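Outer membrane protein SusF (Bacteroides thetaiotaomicron, PDB 4FE9) binds starch at the bacterial cell surface through its carbohydrate-binding modules, before the polysaccharide is transported into the periplasm for degradation. Local coordinates at residues V49-L54 / A93-V98; V370-D375 / P404-D409; V412-N417 / Q456-N461. All blocks are in the same frame, centred on the assembly; numbering follows the deposited sequence. Where two conformers were deposited one is given.

Interaction 1: residues V49-L54 / A93-V98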
ATOM      1  N   VAL A  49     -21.962  27.952  10.347  1.00 15.71           N
ATOM      2  CA  VAL A  49     -23.189  27.216  10.034  1.00 13.80           C
ATOM      3  C   VAL A  49     -23.742  26.558  11.285  1.00 13.97           C
ATOM      4  O   VAL A  49     -22.987  26.172  12.169  1.00 11.25           O
ATOM      5  CB  VAL A  49     -22.923  26.118   8.976  1.00 13.49           C
ATOM      6  CG1 VAL A  49     -22.700  26.767   7.578  1.00 14.57           C
ATOM      7  CG2 VAL A  49     -21.706  25.300   9.364  1.00 10.78           C
ATOM      8  N   GLU A  50     -25.060  26.379  11.319  1.00 12.97           N
ATOM      9  CA  GLU A  50     -25.724  25.667  12.387  1.00 13.13           C
ATOM     10  C   GLU A  50     -25.890  24.257  11.988  1.00 13.68           C
ATOM     11  O   GLU A  50     -26.706  23.946  11.090  1.00 13.26           O
ATOM     12  CB  GLU A  50     -27.112  26.258  12.607  1.00 13.56           C
ATOM     13  CG  GLU A  50     -27.187  27.738  12.336  1.00 15.23           C
ATOM     14  CD  GLU A  50     -28.456  28.398  12.932  1.00 29.83           C
ATOM     15  OE1 GLU A  50     -29.548  27.783  12.884  1.00 29.77           O
ATOM     16  OE2 GLU A  50     -28.370  29.553  13.383  1.00 32.20           O
ATOM     17  N   ILE A  51     -25.280  23.349  12.742  1.00 12.19           N
ATOM     18  CA  ILE A  51     -25.262  21.967  12.303  1.00 10.44           C
ATOM     19  C   ILE A  51     -26.172  21.030  13.107  1.00  9.73           C
ATOM     20  O   ILE A  51     -26.484  19.917  12.658  1.00  7.92           O
ATOM     21  CB  ILE A  51     -23.835  21.417  12.186  1.00 10.88           C
ATOM     22  CG1 ILE A  51     -23.150  21.411  13.546  1.00 10.87           C
ATOM     23  CG2 ILE A  51     -23.032  22.252  11.201  1.00 11.45           C
ATOM     24  CD1 ILE A  51     -21.801  20.667  13.533  1.00 16.35           C
ATOM     25  N   ALA A  52     -26.608  21.481  14.280  1.00  8.91           N
ATOM     26  CA  ALA A  52     -27.433  20.667  15.129  1.00  9.11           C
ATOM     27  C   ALA A  52     -28.150  21.533  16.168  1.00 10.38           C
ATOM     28  O   ALA A  52     -27.806  22.710  16.362  1.00 10.87           O
ATOM     29  CB  ALA A  52     -26.604  19.557  15.805  1.00  9.72           C
ATOM     30  N   LYS A  53     -29.183  20.973  16.783  1.00 11.60           N
ATOM     31  CA  LYS A  53     -29.974  21.706  17.774  1.00 12.98           C
ATOM     32  C   LYS A  53     -30.410  20.721  18.846  1.00 13.37           C
ATOM     33  O   LYS A  53     -30.695  19.579  18.541  1.00 12.43           O
ATOM     34  CB  LYS A  53     -31.197  22.338  17.101  1.00 13.68           C
ATOM     35  CG  LYS A  53     -32.075  23.188  18.011  1.00 18.34           C
ATOM     36  CD  LYS A  53     -33.281  23.766  17.204  1.00 27.97           C
ATOM     37  CE  LYS A  53     -34.259  24.555  18.106  1.00 31.22           C
ATOM     38  NZ  LYS A  53     -33.539  25.219  19.206  1.00 31.25           N
ATOM     39  N   LEU A  54     -30.304  21.123  20.119  1.00 13.92           N
ATOM     40  CA  LEU A  54     -30.938  20.376  21.197  1.00 15.19           C
ATOM     41  C   LEU A  54     -32.402  20.730  21.278  1.00 15.78           C
ATOM     42  O   LEU A  54     -32.751  21.876  21.499  1.00 16.53           O
ATOM     43  CB  LEU A  54     -30.265  20.673  22.555  1.00 15.85           C
ATOM     44  CG  LEU A  54     -31.011  20.069  23.749  1.00 16.48           C
ATOM     45  CD1 LEU A  54     -30.958  18.560  23.654  1.00 14.08           C
ATOM     46  CD2 LEU A  54     -30.403  20.541  25.036  1.00 24.79           C
ATOM     47  N   ALA A  93     -15.351  27.043   7.322  1.00 14.56           N
ATOM     48  CA  ALA A  93     -14.019  26.652   6.813  1.00 14.01           C
ATOM     49  C   ALA A  93     -13.460  25.457   7.597  1.00 14.09           C
ATOM     50  O   ALA A  93     -12.802  24.593   7.029  1.00 13.59           O
ATOM     51  CB  ALA A  93     -13.065  27.826   6.876  1.00 16.31           C
ATOM     52  N   GLN A  94     -13.741  25.376   8.902  1.00 12.68           N
ATOM     53  CA  GLN A  94     -13.156  24.280   9.684  1.00 13.08           C
ATOM     54  C   GLN A  94     -13.971  23.015   9.538  1.00 12.12           C
ATOM     55  O   GLN A  94     -13.429  21.931   9.603  1.00 12.23           O
ATOM     56  CB  GLN A  94     -13.042  24.643  11.149  1.00 13.03           C
ATOM     57  CG  GLN A  94     -12.265  25.884  11.354  1.00 17.95           C
ATOM     58  CD  GLN A  94     -12.060  26.205  12.811  1.00 28.18           C
ATOM     59  OE1 GLN A  94     -13.013  26.302  13.578  1.00 20.91           O
ATOM     60  NE2 GLN A  94     -10.811  26.435  13.190  1.00 33.44           N
ATOM     61  N   LEU A  95     -15.278  23.160   9.302  1.00 10.53           N
ATOM     62  CA  LEU A  95     -16.119  22.001   9.006  1.00 10.75           C
ATOM     63  C   LEU A  95     -15.679  21.362   7.670  1.00  9.36           C
ATOM     64  O   LEU A  95     -15.518  20.159   7.567  1.00 11.09           O
ATOM     65  CB  LEU A  95     -17.585  22.419   8.920  1.00  9.31           C
ATOM     66  CG  LEU A  95     -18.590  21.281   8.647  1.00 11.58           C
ATOM     67  CD1 LEU A  95     -18.522  20.191   9.725  1.00 14.08           C
ATOM     68  CD2 LEU A  95     -20.011  21.868   8.588  1.00 12.30           C
ATOM     69  N   ASP A  96     -15.454  22.208   6.689  1.00 10.11           N
ATOM     70  CA  ASP A  96     -14.934  21.791   5.379  1.00 10.85           C
ATOM     71  C   ASP A  96     -13.573  21.102   5.523  1.00  9.76           C
ATOM     72  O   ASP A  96     -13.416  19.974   5.121  1.00 10.14           O
ATOM     73  CB  ASP A  96     -14.872  23.035   4.459  1.00 10.23           C
ATOM     74  CG  ASP A  96     -14.387  22.713   3.031  1.00 13.01           C
ATOM     75  OD1 ASP A  96     -14.668  21.610   2.508  1.00 12.87           O
ATOM     76  OD2 ASP A  96     -13.678  23.563   2.454  1.00 19.25           O
ATOM     77  N   SER A  97     -12.670  21.712   6.292  1.00 11.87           N
ATOM     78  CA  SER A  97     -11.370  21.095   6.620  0.50 11.87           C
ATOM     79  C   SER A  97     -11.520  19.741   7.292  1.00 11.84           C
ATOM     80  O   SER A  97     -10.801  18.788   6.990  1.00 11.58           O
ATOM     81  CB  SER A  97     -10.544  22.035   7.523  0.50 12.40           C
ATOM     82  OG  SER A  97     -10.037  23.116   6.774  0.50 11.56           O
ATOM     83  N   VAL A  98     -12.389  19.666   8.275  1.00 11.50           N
ATOM     84  CA  VAL A  98     -12.509  18.436   9.008  1.00 11.55           C
ATOM     85  C   VAL A  98     -13.125  17.334   8.117  1.00 10.77           C
ATOM     86  O   VAL A  98     -12.770  16.155   8.229  1.00 11.42           O
ATOM     87  CB  VAL A  98     -13.320  18.657  10.331  1.00 11.46           C
ATOM     88  CG1 VAL A  98     -13.738  17.354  10.908  1.00 13.93           C
ATOM     89  CG2 VAL A  98     -12.449  19.427  11.346  1.00 15.47           C
TER

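Interaction 2: residues V370-D375 / P404-D409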
ATOM      1  N   VAL A 370       5.141 -25.535  -9.691  1.00 21.87           N
ATOM      2  CA  VAL A 370       6.262 -25.443 -10.631  1.00 21.98           C
ATOM      3  C   VAL A 370       5.800 -25.997 -11.961  1.00 22.54           C
ATOM      4  O   VAL A 370       5.039 -26.978 -12.006  1.00 21.85           O
ATOM      5  CB  VAL A 370       7.458 -26.244 -10.133  1.00 21.91           C
ATOM      6  CG1 VAL A 370       8.637 -26.184 -11.147  1.00 21.77           C
ATOM      7  CG2 VAL A 370       7.888 -25.756  -8.824  1.00 20.43           C
ATOM      8  N   TYR A 371       6.173 -25.329 -13.045  1.00 22.14           N
ATOM      9  CA  TYR A 371       5.623 -25.657 -14.352  1.00 22.54           C
ATOM     10  C   TYR A 371       6.700 -25.981 -15.382  1.00 23.51           C
ATOM     11  O   TYR A 371       7.665 -25.220 -15.557  1.00 22.38           O
ATOM     12  CB  TYR A 371       4.769 -24.534 -14.869  1.00 23.08           C
ATOM     13  CG  TYR A 371       3.483 -24.296 -14.092  1.00 26.01           C
ATOM     14  CD1 TYR A 371       2.297 -24.929 -14.469  1.00 30.44           C
ATOM     15  CD2 TYR A 371       3.414 -23.286 -13.116  1.00 31.79           C
ATOM     16  CE1 TYR A 371       1.090 -24.598 -13.873  1.00 29.17           C
ATOM     17  CE2 TYR A 371       2.225 -22.970 -12.499  1.00 35.42           C
ATOM     18  CZ  TYR A 371       1.060 -23.629 -12.882  1.00 39.14           C
ATOM     19  OH  TYR A 371      -0.125 -23.327 -12.262  1.00 41.63           O
ATOM     20  N   LEU A 372       6.443 -27.027 -16.166  1.00 23.75           N
ATOM     21  CA  LEU A 372       7.156 -27.259 -17.405  1.00 23.74           C
ATOM     22  C   LEU A 372       6.677 -26.313 -18.485  1.00 23.71           C
ATOM     23  O   LEU A 372       5.468 -26.098 -18.664  1.00 24.97           O
ATOM     24  CB  LEU A 372       6.990 -28.708 -17.849  1.00 22.76           C
ATOM     25  CG  LEU A 372       8.010 -29.219 -18.867  1.00 25.02           C
ATOM     26  CD1 LEU A 372       9.423 -29.323 -18.220  1.00 23.47           C
ATOM     27  CD2 LEU A 372       7.556 -30.593 -19.428  1.00 29.41           C
ATOM     28  N   MET A 373       7.623 -25.711 -19.198  1.00 23.15           N
ATOM     29  CA  MET A 373       7.285 -24.766 -20.255  1.00 22.05           C
ATOM     30  C   MET A 373       8.016 -25.133 -21.535  1.00 21.92           C
ATOM     31  O   MET A 373       9.116 -25.671 -21.497  1.00 21.57           O
ATOM     32  CB  MET A 373       7.677 -23.338 -19.845  1.00 21.02           C
ATOM     33  CG  MET A 373       7.076 -22.907 -18.527  1.00 22.77           C
ATOM     34  SD  MET A 373       5.374 -22.413 -18.769  1.00 26.22           S
ATOM     35  CE  MET A 373       5.518 -21.062 -19.957  1.00 23.58           C
ATOM     36  N   GLY A 374       7.450 -24.720 -22.649  1.00 22.49           N
ATOM     37  CA  GLY A 374       8.138 -24.756 -23.914  1.00 25.75           C
ATOM     38  C   GLY A 374       7.954 -26.101 -24.564  1.00 27.07           C
ATOM     39  O   GLY A 374       6.856 -26.689 -24.519  1.00 27.82           O
ATOM     40  N   ASP A 375       8.999 -26.577 -25.214  1.00 27.99           N
ATOM     41  CA  ASP A 375       8.827 -27.465 -26.335  1.00 29.29           C
ATOM     42  C   ASP A 375       8.499 -28.880 -25.858  1.00 29.32           C
ATOM     43  O   ASP A 375       7.797 -29.629 -26.539  1.00 29.05           O
ATOM     44  CB  ASP A 375      10.077 -27.474 -27.187  1.00 29.29           C
ATOM     45  CG  ASP A 375      10.100 -26.331 -28.209  1.00 32.61           C
ATOM     46  OD1 ASP A 375       9.021 -25.766 -28.504  1.00 39.95           O
ATOM     47  OD2 ASP A 375      11.170 -26.110 -28.824  1.00 36.93           O
ATOM     48  N   PRO A 404       5.944 -33.770 -15.642  1.00 33.58           N
ATOM     49  CA  PRO A 404       5.334 -34.658 -16.645  1.00 34.64           C
ATOM     50  C   PRO A 404       6.337 -35.030 -17.719  1.00 35.29           C
ATOM     51  O   PRO A 404       6.976 -34.144 -18.284  1.00 35.93           O
ATOM     52  CB  PRO A 404       4.244 -33.783 -17.271  1.00 34.66           C
ATOM     53  CG  PRO A 404       4.130 -32.562 -16.355  1.00 34.98           C
ATOM     54  CD  PRO A 404       5.463 -32.390 -15.763  1.00 33.94           C
ATOM     55  N   ALA A 405       6.477 -36.322 -18.005  1.00 35.25           N
ATOM     56  CA  ALA A 405       7.475 -36.795 -18.981  1.00 34.68           C
ATOM     57  C   ALA A 405       7.436 -35.973 -20.287  1.00 34.11           C
ATOM     58  O   ALA A 405       6.359 -35.663 -20.803  1.00 33.45           O
ATOM     59  CB  ALA A 405       7.262 -38.295 -19.281  1.00 35.03           C
ATOM     60  N   PHE A 406       8.608 -35.670 -20.850  1.00 33.88           N
ATOM     61  CA  PHE A 406       8.659 -34.856 -22.092  1.00 33.75           C
ATOM     62  C   PHE A 406       7.873 -35.508 -23.239  1.00 34.17           C
ATOM     63  O   PHE A 406       7.949 -36.712 -23.438  1.00 34.43           O
ATOM     64  CB  PHE A 406      10.105 -34.584 -22.526  1.00 33.55           C
ATOM     65  CG  PHE A 406      10.959 -33.961 -21.456  1.00 30.63           C
ATOM     66  CD1 PHE A 406      10.397 -33.212 -20.439  1.00 28.74           C
ATOM     67  CD2 PHE A 406      12.337 -34.060 -21.513  1.00 28.70           C
ATOM     68  CE1 PHE A 406      11.194 -32.695 -19.421  1.00 17.96           C
ATOM     69  CE2 PHE A 406      13.130 -33.492 -20.543  1.00 25.32           C
ATOM     70  CZ  PHE A 406      12.547 -32.783 -19.504  1.00 25.29           C
ATOM     71  N   LEU A 407       7.066 -34.709 -23.930  1.00 34.52           N
ATOM     72  CA  LEU A 407       6.305 -35.167 -25.086  1.00 35.99           C
ATOM     73  C   LEU A 407       7.125 -35.159 -26.380  1.00 36.59           C
ATOM     74  O   LEU A 407       6.645 -35.610 -27.430  1.00 36.51           O
ATOM     75  CB  LEU A 407       5.067 -34.302 -25.279  1.00 35.71           C
ATOM     76  CG  LEU A 407       3.871 -34.547 -24.349  1.00 38.46           C
ATOM     77  CD1 LEU A 407       4.333 -35.028 -22.973  1.00 38.30           C
ATOM     78  CD2 LEU A 407       2.995 -33.274 -24.233  1.00 42.66           C
ATOM     79  N   LYS A 408       8.291 -34.514 -26.331  1.00 36.73           N
ATOM     80  CA  LYS A 408       9.105 -34.255 -27.525  1.00 36.81           C
ATOM     81  C   LYS A 408      10.516 -33.919 -27.102  1.00 37.14           C
ATOM     82  O   LYS A 408      10.759 -33.523 -25.951  1.00 36.51           O
ATOM     83  CB  LYS A 408       8.541 -33.099 -28.324  1.00 37.23           C
ATOM     84  CG  LYS A 408       7.467 -33.500 -29.310  1.00 38.92           C
ATOM     85  CD  LYS A 408       6.727 -32.285 -29.840  1.00 48.78           C
ATOM     86  CE  LYS A 408       7.497 -31.000 -29.539  1.00 54.31           C
ATOM     87  NZ  LYS A 408       8.328 -30.576 -30.688  1.00 59.25           N
ATOM     88  N   ASP A 409      11.458 -34.098 -28.015  1.00 36.70           N
ATOM     89  CA  ASP A 409      12.776 -33.507 -27.839  1.00 36.34           C
ATOM     90  C   ASP A 409      12.648 -31.999 -27.952  1.00 34.26           C
ATOM     91  O   ASP A 409      11.795 -31.504 -28.669  1.00 33.18           O
ATOM     92  CB  ASP A 409      13.752 -34.054 -28.888  1.00 37.01           C
ATOM     93  CG  ASP A 409      13.659 -35.572 -29.031  1.00 40.99           C
ATOM     94  OD1 ASP A 409      14.194 -36.294 -28.145  1.00 43.19           O
ATOM     95  OD2 ASP A 409      12.918 -36.027 -29.938  1.00 51.07           O
TER

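Interaction 3: residues V412-N417 / Q456-N461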
ATOM      1  N   VAL A 412      14.411 -27.545 -22.603  1.00 22.72           N
ATOM      2  CA  VAL A 412      13.660 -27.523 -21.358  1.00 22.35           C
ATOM      3  C   VAL A 412      13.578 -26.086 -20.805  1.00 20.43           C
ATOM      4  O   VAL A 412      14.576 -25.396 -20.733  1.00 19.51           O
ATOM      5  CB  VAL A 412      14.324 -28.409 -20.309  1.00 22.06           C
ATOM      6  CG1 VAL A 412      13.524 -28.372 -18.980  1.00 23.39           C
ATOM      7  CG2 VAL A 412      14.458 -29.852 -20.831  1.00 24.64           C
ATOM      8  N   ARG A 413      12.371 -25.644 -20.483  1.00 18.89           N
ATOM      9  CA  ARG A 413      12.173 -24.475 -19.641  1.00 18.23           C
ATOM     10  C   ARG A 413      11.308 -24.829 -18.419  1.00 18.96           C
ATOM     11  O   ARG A 413      10.410 -25.699 -18.507  1.00 20.01           O
ATOM     12  CB  ARG A 413      11.527 -23.343 -20.452  1.00 15.89           C
ATOM     13  CG  ARG A 413      12.306 -22.931 -21.696  1.00 18.69           C
ATOM     14  CD  ARG A 413      13.603 -22.141 -21.332  1.00 14.96           C
ATOM     15  NE  ARG A 413      13.341 -20.703 -21.067  1.00 10.66           N
ATOM     16  CZ  ARG A 413      13.254 -19.753 -22.008  1.00 13.07           C
ATOM     17  NH1 ARG A 413      13.257 -20.080 -23.299  1.00 10.77           N
ATOM     18  NH2 ARG A 413      13.070 -18.475 -21.655  1.00  7.25           N
ATOM     19  N   ILE A 414      11.640 -24.239 -17.272  1.00 17.48           N
ATOM     20  CA  ILE A 414      10.891 -24.461 -16.020  1.00 17.78           C
ATOM     21  C   ILE A 414      10.628 -23.088 -15.369  1.00 18.41           C
ATOM     22  O   ILE A 414      11.508 -22.188 -15.400  1.00 18.63           O
ATOM     23  CB  ILE A 414      11.708 -25.309 -15.019  1.00 16.22           C
ATOM     24  CG1 ILE A 414      12.493 -26.412 -15.753  1.00 16.73           C
ATOM     25  CG2 ILE A 414      10.784 -25.911 -13.919  1.00 19.75           C
ATOM     26  CD1 ILE A 414      13.609 -27.017 -14.911  1.00 15.84           C
ATOM     27  N   CYS A 415       9.443 -22.923 -14.771  1.00 17.35           N
ATOM     28  CA  CYS A 415       9.167 -21.728 -13.981  1.00 17.58           C
ATOM     29  C   CYS A 415       8.221 -21.955 -12.784  1.00 18.41           C
ATOM     30  O   CYS A 415       7.634 -23.046 -12.619  1.00 16.23           O
ATOM     31  CB  CYS A 415       8.635 -20.600 -14.866  1.00 16.05           C
ATOM     32  SG  CYS A 415       6.926 -20.866 -15.428  1.00 17.66           S
ATOM     33  N   VAL A 416       8.176 -20.956 -11.905  1.00 17.06           N
ATOM     34  CA  VAL A 416       6.974 -20.645 -11.127  1.00 18.61           C
ATOM     35  C   VAL A 416       6.330 -19.392 -11.701  1.00 19.94           C
ATOM     36  O   VAL A 416       6.846 -18.814 -12.656  1.00 21.56           O
ATOM     37  CB  VAL A 416       7.323 -20.396  -9.655  1.00 17.45           C
ATOM     38  CG1 VAL A 416       7.966 -21.648  -9.037  1.00 14.23           C
ATOM     39  CG2 VAL A 416       8.270 -19.207  -9.540  1.00 14.93           C
ATOM     40  N   ASN A 417       5.157 -19.031 -11.191  1.00 19.80           N
ATOM     41  CA  ASN A 417       4.518 -17.774 -11.551  1.00 20.03           C
ATOM     42  C   ASN A 417       3.671 -17.261 -10.374  1.00 20.01           C
ATOM     43  O   ASN A 417       2.531 -17.635 -10.235  1.00 19.44           O
ATOM     44  CB  ASN A 417       3.617 -17.967 -12.785  1.00 19.30           C
ATOM     45  CG  ASN A 417       2.901 -16.659 -13.221  1.00 23.79           C
ATOM     46  OD1 ASN A 417       1.662 -16.619 -13.352  1.00 20.64           O
ATOM     47  ND2 ASN A 417       3.699 -15.605 -13.519  1.00 18.75           N
ATOM     48  N   GLN A 456      11.634 -38.284 -21.124  1.00 36.34           N
ATOM     49  CA  GLN A 456      12.407 -37.835 -19.967  1.00 34.92           C
ATOM     50  C   GLN A 456      11.549 -36.934 -19.057  1.00 32.83           C
ATOM     51  O   GLN A 456      10.483 -36.479 -19.450  1.00 32.75           O
ATOM     52  CB  GLN A 456      13.662 -37.078 -20.417  1.00 35.27           C
ATOM     53  CG  GLN A 456      14.796 -37.946 -20.914  1.00 37.02           C
ATOM     54  CD  GLN A 456      16.069 -37.137 -21.186  1.00 41.18           C
ATOM     55  OE1 GLN A 456      16.015 -36.058 -21.784  1.00 41.57           O
ATOM     56  NE2 GLN A 456      17.200 -37.628 -20.696  1.00 35.53           N
ATOM     57  N   LYS A 457      12.057 -36.648 -17.865  1.00 32.00           N
ATOM     58  CA  LYS A 457      11.425 -35.683 -16.967  1.00 31.49           C
ATOM     59  C   LYS A 457      12.450 -35.007 -16.052  1.00 30.23           C
ATOM     60  O   LYS A 457      13.573 -35.490 -15.917  1.00 29.83           O
ATOM     61  CB  LYS A 457      10.294 -36.359 -16.145  1.00 32.22           C
ATOM     62  CG  LYS A 457      10.638 -37.709 -15.580  1.00 33.30           C
ATOM     63  CD  LYS A 457       9.491 -38.276 -14.712  1.00 32.75           C
ATOM     64  CE  LYS A 457       8.208 -38.382 -15.492  1.00 32.94           C
ATOM     65  NZ  LYS A 457       7.391 -39.531 -15.045  1.00 38.47           N
ATOM     66  N   VAL A 458      12.075 -33.867 -15.454  1.00 28.64           N
ATOM     67  CA  VAL A 458      12.990 -33.116 -14.542  1.00 27.70           C
ATOM     68  C   VAL A 458      12.794 -33.536 -13.080  1.00 27.65           C
ATOM     69  O   VAL A 458      11.673 -33.647 -12.635  1.00 28.21           O
ATOM     70  CB  VAL A 458      12.743 -31.562 -14.630  1.00 26.86           C
ATOM     71  CG1 VAL A 458      13.776 -30.822 -13.818  1.00 25.44           C
ATOM     72  CG2 VAL A 458      12.743 -31.096 -16.063  1.00 25.33           C
ATOM     73  N   TYR A 459      13.884 -33.586 -12.305  1.00 28.29           N
ATOM     74  CA  TYR A 459      13.799 -33.798 -10.852  1.00 28.95           C
ATOM     75  C   TYR A 459      14.455 -32.656 -10.082  1.00 28.89           C
ATOM     76  O   TYR A 459      15.659 -32.436 -10.206  1.00 29.27           O
ATOM     77  CB  TYR A 459      14.463 -35.144 -10.443  1.00 29.13           C
ATOM     78  CG  TYR A 459      13.852 -36.369 -11.107  1.00 31.38           C
ATOM     79  CD1 TYR A 459      13.127 -37.305 -10.369  1.00 35.58           C
ATOM     80  CD2 TYR A 459      13.968 -36.567 -12.471  1.00 35.37           C
ATOM     81  CE1 TYR A 459      12.491 -38.362 -10.992  1.00 36.68           C
ATOM     82  CE2 TYR A 459      13.369 -37.633 -13.094  1.00 40.90           C
ATOM     83  CZ  TYR A 459      12.652 -38.542 -12.350  1.00 40.09           C
ATOM     84  OH  TYR A 459      12.089 -39.605 -12.981  1.00 34.90           O
ATOM     85  N   LEU A 460      13.708 -32.049  -9.153  1.00 28.83           N
ATOM     86  CA  LEU A 460      14.219 -30.904  -8.395  1.00 27.95           C
ATOM     87  C   LEU A 460      14.209 -31.163  -6.914  1.00 28.44           C
ATOM     88  O   LEU A 460      13.150 -31.395  -6.320  1.00 28.76           O
ATOM     89  CB  LEU A 460      13.392 -29.646  -8.682  1.00 28.07           C
ATOM     90  CG  LEU A 460      13.170 -29.272 -10.141  1.00 28.92           C
ATOM     91  CD1 LEU A 460      11.998 -28.328 -10.273  1.00 23.92           C
ATOM     92  CD2 LEU A 460      14.428 -28.649 -10.704  1.00 23.93           C
ATOM     93  N   ASN A 461      15.355 -30.991  -6.289  1.00 27.83           N
ATOM     94  CA  ASN A 461      15.412 -30.931  -4.858  1.00 29.35           C
ATOM     95  C   ASN A 461      15.673 -29.518  -4.381  1.00 28.44           C
ATOM     96  O   ASN A 461      16.814 -29.081  -4.311  1.00 28.37           O
ATOM     97  CB  ASN A 461      16.500 -31.867  -4.339  1.00 29.58           C
ATOM     98  CG  ASN A 461      16.458 -32.027  -2.841  1.00 32.12           C
ATOM     99  OD1 ASN A 461      16.151 -31.081  -2.108  1.00 30.30           O
ATOM    100  ND2 ASN A 461      16.879 -33.192  -2.366  1.00 37.34           N
TER

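Interaction 1: residues V49-L54 / A93-V98
In the Ig-like N-terminal domain of SusF, the short helix 92-102 presses Leu95 against Val49 and Ile51 of strand 48-57. A single methyl carries the contact: Leu95 CD2 lies 3.9 Å from Val49 CG2, and its distance to Ile51 CG2 is 4.0 Å. Leu95 reaches them because its CG stands anti to the backbone N (chi1 -179°), which extends the side chain from the helix toward the strand. It crosses the Val49 side chain at about a right angle but slides past Ile51, the two side chains running in opposite directions. On the strand side the methyls offered are CG2 of each beta-branched residue. Branching at CB suits the extended backbone and brings these methyls close to the main chain, while the longer leucine bridges the gap from the helix. Strand 87-91 pairs antiparallel with 48-57, and the chain passes straight from this neighbouring strand into the helix, which packs on side chains of 48-57 and 128-141. Within strand 48-57 both Ile51 and Ala52 make backbone hydrogen bonds to Phe88. With the psi of -16° at Ile51, this is consistent with a classic beta bulge. Val49 and Ile51 also touch Val90, and Leu95 rests on Leu140 of strand 128-141, so the three buried side chains belong to one apolar core. Polar groups lie elsewhere on the helix: Ser97 N donates to Ala93 O at 3.0 Å in the regular helical pattern, and Asp96 OD1 is hydrogen-bonded to Gln100 NE2 one turn further on.

Interaction 2: residues V370-D375 / P404-D409
Pro404 begins the run alongside strand 371-374, its ring CD lying 4.5 Å from CB of Leu372. Its carbonyl oxygen comes nearer to the same leucine, with Pro404 O to Leu372 CD2 at 3.8 Å. A proline fits a loop that keeps an extended course without joining the strand as a hydrogen-bonded neighbour. Two residues on, Phe406 adds the second apolar surface. Its CE1 meets Leu372 CD1 at 4.0 Å, and CD1 of Phe406 is equally far from Leu372 CD2, so the two leucine methyls lie beside the CD1-CE1 bond of the ring, approaching it obliquely, while the side chains cross at about a right angle. The leucine fork is suited to this, since each branch finds its own ring carbon. The loop 404-409 belongs to the third carbohydrate-binding module and carries the chain from strand 401-402 of a three-stranded sheet to strand 410-415 of the facing sheet, where 371-374 is a neighbour. Phe406 lies where the sheets approach, touching both Val412 and Val458. At Lys408 the contact moves to a more exposed place: the CE methylene of Lys408, not its ammonium, lies against Asp375 O in a close van der Waals approach of 3.3 Å, the chain being bent at its outer torsions (chi3 15°). The ammonium remains apart from the acid, with Lys408 NZ 5.3 Å from Asp375 OD1, so any attraction would be long-range. The long, flexible lysine suits this solvent-exposed position. Finally the side chain of Asp409 sets off away from the strand, and its OD1 accepts a weak hydrogen bond from Thr454 N.

Interaction 3: residues V412-N417 / Q456-N461
Val458 fits against Val412 and Ile414, using one methyl for each. Val458 CG2 meets Val412 CG1 at 4.1 Å, the two side chains crossing obliquely, and Val458 CG1 meets Ile414 CD1 at 4.0 Å, where they reach toward each other tip to tip. The isoleucine can do this because its chain is nearly fully extended beyond CG1 (chi2 163°), which carries CD1 outward from the strand. All three residues are buried, and all are beta-branched, a choice that suits extended strands; in Val458 it also presents two separate apolar branches to the facing layer. The backbones stay well apart, Val412 CA and Val458 CA being 8.8 Å from each other, so the joint is made by side chains rather than by strand pairing. Packing slackens toward Leu460: although its side chain starts toward the opposite segment, Leu460 CD1 comes no nearer to Ile414 CG2 than 4.5 Å. Of the residues that alternate with these, Arg413, Tyr459 and Asn461 are partly exposed, whereas Cys415 is buried and touched by Met373. Arg413 forms a salt bridge through NE with Glu430, and Tyr459 makes a cation-pi contact with Arg468. Cys415 apart, the strands follow the two-faced pattern of a beta-sandwich, with valine, isoleucine and leucine inward and Arg413 and Tyr459 outward. Strand 410-415 belongs to a curled five-stranded antiparallel sheet that includes 371-374 and 430-434, while 458-461 is the middle strand of a three-stranded sheet, between 401-402 and 466-469. Ile432 and Ile433 of strand 430-434 add to the apolar layer around Val412 and Val458 respectively, and Ile469 of strand 466-469 packs on Val458 from its own sheet.

How the interactions relate
Interaction 1 comes first along the chain, in the N-terminal domain, and its centre is about 68 Å from that of interaction 2 and 65 Å from that of interaction 3, on the opposite side of the molecule's centre. Interactions 2 and 3 follow in series within carbohydrate-binding module 3, their centres only about 8 Å apart. There strands 371-374 and 410-415 are sheet neighbours, with Tyr371 N and Cys415 O 2.7 Å apart in a probable hydrogen bond, and Val370 packs on Ile414. The three contacts thus lie within two separate domains at far ends of an elongated protein, between which modules 1 and 2 hold bound glycans.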